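Local coordinates for protein NS2 (Infectious salmon anemia virus, PDB 5WCO) that probably forms the matrix layer beneath the viral envelope, polymerising with copies of itself and associating with the membrane, at residues P39-K51 / L65-P78. Residues are numbered along the deposited sequence; the frame is centred on the assembly and turned at random.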
loop_
_atom_site.group_PDB
_atom_site.type_symbol
_atom_site.label_atom_id
_atom_site.label_comp_id
_atom_site.label_asym_id
_atom_site.label_seq_id
_atom_site.Cartn_x
_atom_site.Cartn_y
_atom_site.Cartn_z
ATOM N N PRO A 39 0.305 -3.064 -16.109
ATOM C CA PRO A 39 -1.005 -2.478 -15.791
ATOM C C PRO A 39 -2.222 -3.335 -16.163
ATOM O O PRO A 39 -3.343 -2.955 -15.825
ATOM C CB PRO A 39 -1.026 -1.208 -16.644
ATOM C CG PRO A 39 -0.210 -1.555 -17.814
ATOM C CD PRO A 39 0.928 -2.384 -17.255
ATOM N N LYS A 40 -2.030 -4.451 -16.852
ATOM C CA LYS A 40 -3.191 -5.249 -17.248
ATOM C C LYS A 40 -3.757 -6.019 -16.061
ATOM O O LYS A 40 -2.998 -6.440 -15.160
ATOM C CB LYS A 40 -2.875 -6.182 -18.428
ATOM C CG LYS A 40 -3.183 -5.570 -19.788
ATOM C CD LYS A 40 -2.635 -6.453 -20.915
ATOM C CE LYS A 40 -1.102 -6.466 -20.941
ATOM N NZ LYS A 40 -0.514 -7.385 -21.974
ATOM N N PRO A 41 -5.099 -6.180 -16.049
ATOM C CA PRO A 41 -5.876 -6.800 -14.962
ATOM C C PRO A 41 -5.313 -8.124 -14.446
ATOM O O PRO A 41 -5.067 -8.228 -13.227
ATOM C CB PRO A 41 -7.256 -6.976 -15.593
ATOM C CG PRO A 41 -7.375 -5.760 -16.498
ATOM C CD PRO A 41 -5.977 -5.542 -17.052
ATOM N N ARG A 42 -5.094 -9.097 -15.334
ATOM C CA ARG A 42 -4.520 -10.391 -14.927
ATOM C C ARG A 42 -3.078 -10.258 -14.451
ATOM O O ARG A 42 -2.639 -10.986 -13.548
ATOM C CB ARG A 42 -4.596 -11.435 -16.055
ATOM C CG ARG A 42 -6.005 -11.736 -16.556
ATOM C CD ARG A 42 -6.024 -12.593 -17.814
ATOM N NE ARG A 42 -7.395 -12.746 -18.321
ATOM C CZ ARG A 42 -8.240 -13.699 -17.934
ATOM N NH1 ARG A 42 -7.859 -14.602 -17.030
ATOM N NH2 ARG A 42 -9.465 -13.751 -18.448
ATOM N N GLU A 43 -2.329 -9.341 -15.059
ATOM C CA GLU A 43 -0.920 -9.179 -14.684
ATOM C C GLU A 43 -0.799 -8.658 -13.263
ATOM O O GLU A 43 0.013 -9.164 -12.475
ATOM C CB GLU A 43 -0.158 -8.302 -15.682
ATOM C CG GLU A 43 0.188 -9.034 -16.971
ATOM C CD GLU A 43 0.925 -10.360 -16.720
ATOM O OE1 GLU A 43 1.798 -10.422 -15.808
ATOM O OE2 GLU A 43 0.631 -11.341 -17.439
ATOM N N LEU A 44 -1.635 -7.671 -12.937
ATOM C CA LEU A 44 -1.761 -7.210 -11.560
ATOM C C LEU A 44 -2.045 -8.371 -10.615
ATOM O O LEU A 44 -1.443 -8.452 -9.553
ATOM C CB LEU A 44 -2.878 -6.195 -11.444
ATOM C CG LEU A 44 -2.666 -4.931 -12.234
ATOM C CD1 LEU A 44 -3.960 -4.112 -12.269
ATOM C CD2 LEU A 44 -1.543 -4.165 -11.591
ATOM N N ILE A 45 -2.960 -9.266 -10.994
ATOM C CA ILE A 45 -3.287 -10.399 -10.123
ATOM C C ILE A 45 -2.104 -11.356 -9.990
ATOM O O ILE A 45 -1.738 -11.746 -8.876
ATOM C CB ILE A 45 -4.573 -11.186 -10.561
ATOM C CG1 ILE A 45 -5.738 -10.235 -10.884
ATOM C CG2 ILE A 45 -4.988 -12.166 -9.470
ATOM C CD1 ILE A 45 -6.273 -9.472 -9.657
ATOM N N ARG A 46 -1.502 -11.741 -11.115
ATOM C CA ARG A 46 -0.315 -12.604 -11.051
ATOM C C ARG A 46 0.807 -11.950 -10.267
ATOM O O ARG A 46 1.524 -12.625 -9.522
ATOM C CB ARG A 46 0.172 -13.013 -12.439
ATOM C CG ARG A 46 -0.783 -13.950 -13.159
ATOM C CD ARG A 46 -0.574 -13.885 -14.644
ATOM N NE ARG A 46 -1.661 -14.538 -15.344
ATOM C CZ ARG A 46 -1.825 -14.523 -16.660
ATOM N NH1 ARG A 46 -0.963 -13.881 -17.436
ATOM N NH2 ARG A 46 -2.861 -15.149 -17.202
ATOM N N HIS A 47 0.938 -10.633 -10.406
ATOM C CA HIS A 47 1.970 -9.930 -9.666
ATOM C C HIS A 47 1.772 -9.965 -8.156
ATOM O O HIS A 47 2.695 -10.329 -7.438
ATOM C CB HIS A 47 2.148 -8.483 -10.106
ATOM C CG HIS A 47 3.181 -7.763 -9.300
ATOM N ND1 HIS A 47 4.534 -7.894 -9.538
ATOM C CD2 HIS A 47 3.063 -6.952 -8.221
ATOM C CE1 HIS A 47 5.205 -7.173 -8.655
ATOM N NE2 HIS A 47 4.338 -6.595 -7.844
ATOM N N ALA A 48 0.593 -9.587 -7.660
ATOM C CA ALA A 48 0.389 -9.553 -6.203
ATOM C C ALA A 48 0.456 -10.943 -5.555
ATOM O O ALA A 48 0.956 -11.095 -4.429
ATOM C CB ALA A 48 -0.900 -8.846 -5.836
ATOM N N LEU A 49 -0.049 -11.953 -6.256
ATOM C CA LEU A 49 0.038 -13.316 -5.746
ATOM C C LEU A 49 1.521 -13.731 -5.588
ATOM O O LEU A 49 1.914 -14.201 -4.520
ATOM C CB LEU A 49 -0.725 -14.303 -6.645
ATOM C CG LEU A 49 -2.247 -14.240 -6.723
ATOM C CD1 LEU A 49 -2.760 -15.069 -7.910
ATOM C CD2 LEU A 49 -2.915 -14.687 -5.420
ATOM N N LYS A 50 2.328 -13.540 -6.639
ATOM C CA LYS A 50 3.786 -13.759 -6.588
ATOM C C LYS A 50 4.465 -13.078 -5.381
ATOM O O LYS A 50 5.278 -13.690 -4.671
ATOM C CB LYS A 50 4.446 -13.305 -7.910
ATOM C CG LYS A 50 4.583 -14.406 -8.980
ATOM C CD LYS A 50 4.573 -13.853 -10.432
ATOM C CE LYS A 50 3.789 -14.794 -11.398
ATOM N NZ LYS A 50 3.500 -14.207 -12.754
ATOM N N LYS A 51 4.111 -11.814 -5.159
ATOM C CA LYS A 51 4.630 -10.997 -4.058
ATOM C C LYS A 51 4.060 -11.486 -2.703
ATOM O O LYS A 51 4.497 -11.052 -1.631
ATOM C CB LYS A 51 4.335 -9.497 -4.336
ATOM C CG LYS A 51 4.837 -8.479 -3.297
ATOM C CD LYS A 51 4.498 -7.006 -3.666
ATOM C CE LYS A 51 5.471 -6.451 -4.715
ATOM N NZ LYS A 51 5.238 -5.031 -5.110
ATOM N N LEU A 65 -11.623 -5.305 -9.972
ATOM C CA LEU A 65 -11.429 -5.444 -11.415
ATOM C C LEU A 65 -12.663 -5.986 -12.156
ATOM O O LEU A 65 -13.148 -5.348 -13.096
ATOM C CB LEU A 65 -10.223 -6.310 -11.692
ATOM C CG LEU A 65 -8.907 -5.586 -11.409
ATOM C CD1 LEU A 65 -7.749 -6.581 -11.391
ATOM C CD2 LEU A 65 -8.669 -4.482 -12.435
ATOM N N THR A 66 -13.165 -7.155 -11.737
ATOM C CA THR A 66 -14.418 -7.714 -12.271
ATOM C C THR A 66 -15.551 -6.671 -12.347
ATOM O O THR A 66 -16.045 -6.352 -13.430
ATOM C CB THR A 66 -14.914 -8.913 -11.435
ATOM O OG1 THR A 66 -13.860 -9.867 -11.281
ATOM C CG2 THR A 66 -16.121 -9.581 -12.100
ATOM N N LEU A 67 -15.943 -6.128 -11.197
ATOM C CA LEU A 67 -16.968 -5.091 -11.148
ATOM C C LEU A 67 -16.681 -3.909 -12.077
ATOM O O LEU A 67 -17.575 -3.107 -12.336
ATOM C CB LEU A 67 -17.136 -4.576 -9.717
ATOM C CG LEU A 67 -17.607 -5.586 -8.674
ATOM C CD1 LEU A 67 -17.618 -4.956 -7.288
ATOM C CD2 LEU A 67 -18.969 -6.133 -9.045
ATOM N N GLY A 68 -15.438 -3.786 -12.552
ATOM C CA GLY A 68 -15.088 -2.750 -13.507
ATOM C C GLY A 68 -15.177 -3.164 -14.971
ATOM O O GLY A 68 -14.982 -2.333 -15.870
ATOM N N GLY A 69 -15.459 -4.436 -15.236
ATOM C CA GLY A 69 -15.603 -4.869 -16.607
ATOM C C GLY A 69 -14.714 -6.006 -17.073
ATOM O O GLY A 69 -14.709 -6.332 -18.264
ATOM N N GLU A 70 -13.960 -6.614 -16.161
ATOM C CA GLU A 70 -13.168 -7.787 -16.508
ATOM C C GLU A 70 -13.939 -9.058 -16.171
ATOM O O GLU A 70 -14.566 -9.137 -15.108
ATOM C CB GLU A 70 -11.823 -7.772 -15.786
ATOM C CG GLU A 70 -10.800 -6.954 -16.501
ATOM C CD GLU A 70 -10.414 -7.557 -17.837
ATOM O OE1 GLU A 70 -10.446 -8.809 -17.957
ATOM O OE2 GLU A 70 -10.073 -6.779 -18.761
ATOM N N SER A 71 -13.861 -10.059 -17.050
ATOM C CA SER A 71 -14.854 -11.130 -17.053
ATOM C C SER A 71 -14.457 -12.547 -16.606
ATOM O O SER A 71 -15.338 -13.385 -16.387
ATOM C CB SER A 71 -15.493 -11.191 -18.432
ATOM O OG SER A 71 -14.808 -10.294 -19.284
ATOM N N GLY A 72 -13.173 -12.843 -16.469
ATOM C CA GLY A 72 -12.810 -14.202 -16.108
ATOM C C GLY A 72 -11.613 -14.314 -15.188
ATOM O O GLY A 72 -10.802 -15.231 -15.324
ATOM N N LEU A 73 -11.502 -13.393 -14.236
ATOM C CA LEU A 73 -10.352 -13.378 -13.342
ATOM C C LEU A 73 -10.378 -14.534 -12.329
ATOM O O LEU A 73 -9.415 -14.748 -11.579
ATOM C CB LEU A 73 -10.266 -12.030 -12.628
ATOM C CG LEU A 73 -10.232 -10.859 -13.599
ATOM C CD1 LEU A 73 -10.066 -9.570 -12.846
ATOM C CD2 LEU A 73 -9.090 -11.055 -14.569
ATOM N N THR A 74 -11.476 -15.283 -12.319
ATOM C CA THR A 74 -11.663 -16.345 -11.336
ATOM C C THR A 74 -10.571 -17.414 -11.390
ATOM O O THR A 74 -10.035 -17.795 -10.347
ATOM C CB THR A 74 -13.067 -16.980 -11.464
ATOM O OG1 THR A 74 -14.052 -16.032 -11.026
ATOM C CG2 THR A 74 -13.176 -18.243 -10.622
ATOM N N VAL A 75 -10.234 -17.878 -12.600
ATOM C CA VAL A 75 -9.197 -18.922 -12.800
ATOM C C VAL A 75 -7.810 -18.494 -12.331
ATOM O O VAL A 75 -6.952 -19.336 -12.077
ATOM C CB VAL A 75 -9.068 -19.395 -14.289
ATOM C CG1 VAL A 75 -10.431 -19.512 -14.951
ATOM C CG2 VAL A 75 -8.152 -18.458 -15.093
ATOM N N GLU A 76 -7.584 -17.186 -12.240
ATOM C CA GLU A 76 -6.336 -16.672 -11.681
ATOM C C GLU A 76 -6.208 -16.992 -10.186
ATOM O O GLU A 76 -5.112 -17.068 -9.647
ATOM C CB GLU A 76 -6.202 -15.155 -11.920
ATOM C CG GLU A 76 -6.276 -14.716 -13.389
ATOM C CD GLU A 76 -5.064 -15.170 -14.236
ATOM O OE1 GLU A 76 -3.982 -15.438 -13.664
ATOM O OE2 GLU A 76 -5.199 -15.256 -15.481
ATOM N N PHE A 77 -7.321 -17.194 -9.506
ATOM C CA PHE A 77 -7.236 -17.323 -8.060
ATOM C C PHE A 77 -7.273 -18.758 -7.569
ATOM O O PHE A 77 -8.027 -19.592 -8.096
ATOM C CB PHE A 77 -8.337 -16.515 -7.378
ATOM C CG PHE A 77 -8.162 -15.036 -7.496
ATOM C CD1 PHE A 77 -8.581 -14.360 -8.640
ATOM C CD2 PHE A 77 -7.583 -14.309 -6.462
ATOM C CE1 PHE A 77 -8.428 -12.983 -8.755
ATOM C CE2 PHE A 77 -7.429 -12.927 -6.558
ATOM C CZ PHE A 77 -7.859 -12.266 -7.709
ATOM N N PRO A 78 -6.444 -19.051 -6.553
ATOM C CA PRO A 78 -6.554 -20.318 -5.819
ATOM C C PRO A 78 -7.936 -20.424 -5.161
ATOM O O PRO A 78 -8.371 -19.496 -4.482
ATOM C CB PRO A 78 -5.453 -20.209 -4.753
ATOM C CG PRO A 78 -4.446 -19.248 -5.332
ATOM C CD PRO A 78 -5.269 -18.259 -6.137
#
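Arg42 and Arg46, one turn apart on helix 41-50, close on the carboxylate of Glu76 in a salt-bridge network that ties this helix to the segment following helix 55-66, within an all-helical lobe of the matrix protein. The CB of Glu76 lies 4.1 Å from Ile45 CG2, against the apolar side of the helix. From CG the chain bends at chi2 (-68°), which turns the carboxylate to the two guanidinium groups. OE1 takes the NE hydrogen of Arg46 at 3.0 Å, and OE2 takes one from Arg46 NH2, so Arg46 grips side-on with two nitrogens, its guanidinium plane turned 51° from that of the carboxylate. Both bonds arrive on the syn side but out of the carboxylate plane, by 34° at OE1 and less at OE2. The anti lone pair of OE2 goes to Arg42 NH1, 3.1 Å away and almost exactly in the guanidinium plane. Two donors thus hold OE2, which probably favours the charged carboxylate. Arg46 also reaches back along its own helix to Glu43, where NH1 makes a weak bond to OE2.

Next to the charged groups the contact is apolar. Ile45 lays CG2 over one face of the Phe77 ring, 3.4 Å from CZ, while its CD1 meets Leu65 CD1 tip to tip. With CG2 anti to the backbone N and CG1 beside that N, the two branches part, CG2 to the ring and CD1 to Leu65. Phe77 also packs on Tyr59 and on Met109 of helix 101-110, so this core continues into the rest of the lobe. At the start of the helix the Pro41 ring crosses the bent side chain of Glu70, and the extended Arg42 crosses Leu73, whose CD2 lies 3.7 Å from Arg42 CG and over one face of the guanidinium.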